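Local coordinates for ssDNA binding protein (Aeropyrum pernix, PDB 4PSN) that binds single-stranded DNA, probably by trapping it in tunnels between its subunits, at residues V179-E182 with D188-R191. Numbering follows the deposited sequence.
Sequences VQVE and DFVR
The Phe189 ring meets Val179, the carbonyl of Gln180 and Val181 obliquely, so that one flat group spans the last two residues of strand 172-180 and the residue after them. The other flat group, the Arg191 guanidinium, has Asp188 O over one face, 4.1 Å above the plane and offset toward the rim. Here the beginning of helix 186-198 packs against the end of strand 172-180 of the antiparallel sheet in the C-terminal domain; a short connection joins the two, and the first turn of the helix folds back on the strand end. The CB atoms of Val179 and Val181 point toward the helix, that of Gln180 away, and Gln180 meets the ring through its backbone oxygen. At the far end of the ring, Val179 CG2 lies 3.6 Å from Phe189 CZ and also touches CE2. Near the root, Val181 CG2 sits 3.7 Å from Phe189 CB and reaches on to CG and CD1. Along the ring rim between those two touches, Gln180 O comes within 4.1 Å of Phe189 CE1. Phe189 CG stands anti to the backbone N (chi1 176°), which puts the ring across the 7.2 Å between Val181 CA and Phe189 CA. An alanine here would keep CB beside Val181 but is likely to leave Val179 CG2 without its partner and open a gap between strand end and helix. Backbone bonds tie Val179 to Ala160 and Val181 to Gly158. On the helix, Arg191 NH1 forms a salt bridge with Asp188, meeting the anti lone pair of OD1 at 2.8 Å, 17° out of the guanidinium plane.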
loop_
_atom_site.group_PDB
_atom_site.type_symbol
_atom_site.label_atom_id
_atom_site.label_comp_id
_atom_site.label_asym_id
_atom_site.label_seq_id
_atom_site.Cartn_x
_atom_site.Cartn_y
_atom_site.Cartn_z
ATOM N N VAL C 179 39.474 -17.941 -1.819
ATOM C CA VAL C 179 40.069 -18.038 -3.152
ATOM C C VAL C 179 41.571 -18.193 -3.014
ATOM O O VAL C 179 42.159 -17.768 -2.014
ATOM C CB VAL C 179 39.772 -16.780 -4.010
ATOM C CG1 VAL C 179 38.274 -16.608 -4.212
ATOM C CG2 VAL C 179 40.367 -15.527 -3.362
ATOM N N GLN C 180 42.192 -18.799 -4.016
ATOM C CA GLN C 180 43.642 -18.982 -3.998
ATOM C C GLN C 180 44.314 -17.796 -4.672
ATOM O O GLN C 180 43.984 -17.456 -5.804
ATOM C CB GLN C 180 44.032 -20.268 -4.729
ATOM C CG GLN C 180 45.484 -20.691 -4.467
ATOM C CD GLN C 180 45.862 -21.986 -5.163
ATOM O OE1 GLN C 180 45.125 -22.490 -6.009
ATOM N NE2 GLN C 180 47.017 -22.533 -4.807
ATOM N N VAL C 181 45.254 -17.169 -3.976
ATOM C CA VAL C 181 45.942 -16.001 -4.498
ATOM C C VAL C 181 47.117 -15.607 -3.591
ATOM O O VAL C 181 46.975 -15.586 -2.360
ATOM C CB VAL C 181 44.962 -14.813 -4.606
ATOM C CG1 VAL C 181 44.410 -14.483 -3.242
ATOM C CG2 VAL C 181 45.656 -13.587 -5.222
ATOM N N GLU C 182 48.267 -15.288 -4.186
ATOM C CA GLU C 182 49.401 -14.762 -3.410
ATOM C C GLU C 182 49.151 -13.311 -2.981
ATOM O O GLU C 182 48.527 -12.551 -3.718
ATOM C CB GLU C 182 50.713 -14.873 -4.195
ATOM C CG GLU C 182 51.143 -16.312 -4.485
ATOM C CD GLU C 182 51.312 -17.148 -3.221
ATOM O OE1 GLU C 182 51.514 -16.567 -2.127
ATOM O OE2 GLU C 182 51.240 -18.392 -3.322
ATOM N N ASP C 188 45.777 -7.220 -8.594
ATOM C CA ASP C 188 45.518 -7.885 -9.861
ATOM C C ASP C 188 44.353 -8.878 -9.770
ATOM O O ASP C 188 43.485 -8.902 -10.631
ATOM C CB ASP C 188 46.781 -8.592 -10.349
ATOM C CG ASP C 188 47.894 -7.615 -10.685
ATOM O OD1 ASP C 188 47.584 -6.549 -11.263
ATOM O OD2 ASP C 188 49.070 -7.906 -10.367
ATOM N N PHE C 189 44.344 -9.710 -8.735
ATOM C CA PHE C 189 43.283 -10.691 -8.613
ATOM C C PHE C 189 41.911 -10.018 -8.540
ATOM O O PHE C 189 40.954 -10.452 -9.189
ATOM C CB PHE C 189 43.499 -11.581 -7.391
ATOM C CG PHE C 189 42.384 -12.548 -7.168
ATOM C CD1 PHE C 189 42.455 -13.838 -7.670
ATOM C CD2 PHE C 189 41.246 -12.159 -6.477
ATOM C CE1 PHE C 189 41.412 -14.731 -7.466
ATOM C CE2 PHE C 189 40.197 -13.050 -6.274
ATOM C CZ PHE C 189 40.280 -14.330 -6.772
ATOM N N VAL C 190 41.812 -8.937 -7.775
ATOM C CA VAL C 190 40.518 -8.267 -7.626
ATOM C C VAL C 190 40.037 -7.652 -8.947
ATOM O O VAL C 190 38.871 -7.785 -9.318
ATOM C CB VAL C 190 40.544 -7.224 -6.499
ATOM C CG1 VAL C 190 39.279 -6.385 -6.525
ATOM C CG2 VAL C 190 40.666 -7.941 -5.159
ATOM N N ARG C 191 40.936 -6.993 -9.666
ATOM C CA ARG C 191 40.596 -6.450 -10.984
ATOM C C ARG C 191 40.038 -7.556 -11.898
ATOM O O ARG C 191 39.023 -7.379 -12.585
ATOM C CB ARG C 191 41.849 -5.841 -11.638
ATOM C CG ARG C 191 41.594 -5.207 -13.026
ATOM C CD ARG C 191 42.923 -4.776 -13.658
ATOM N NE ARG C 191 43.751 -5.942 -13.940
ATOM C CZ ARG C 191 44.961 -6.167 -13.436
ATOM N NH1 ARG C 191 45.542 -5.297 -12.622
ATOM N NH2 ARG C 191 45.595 -7.279 -13.759
#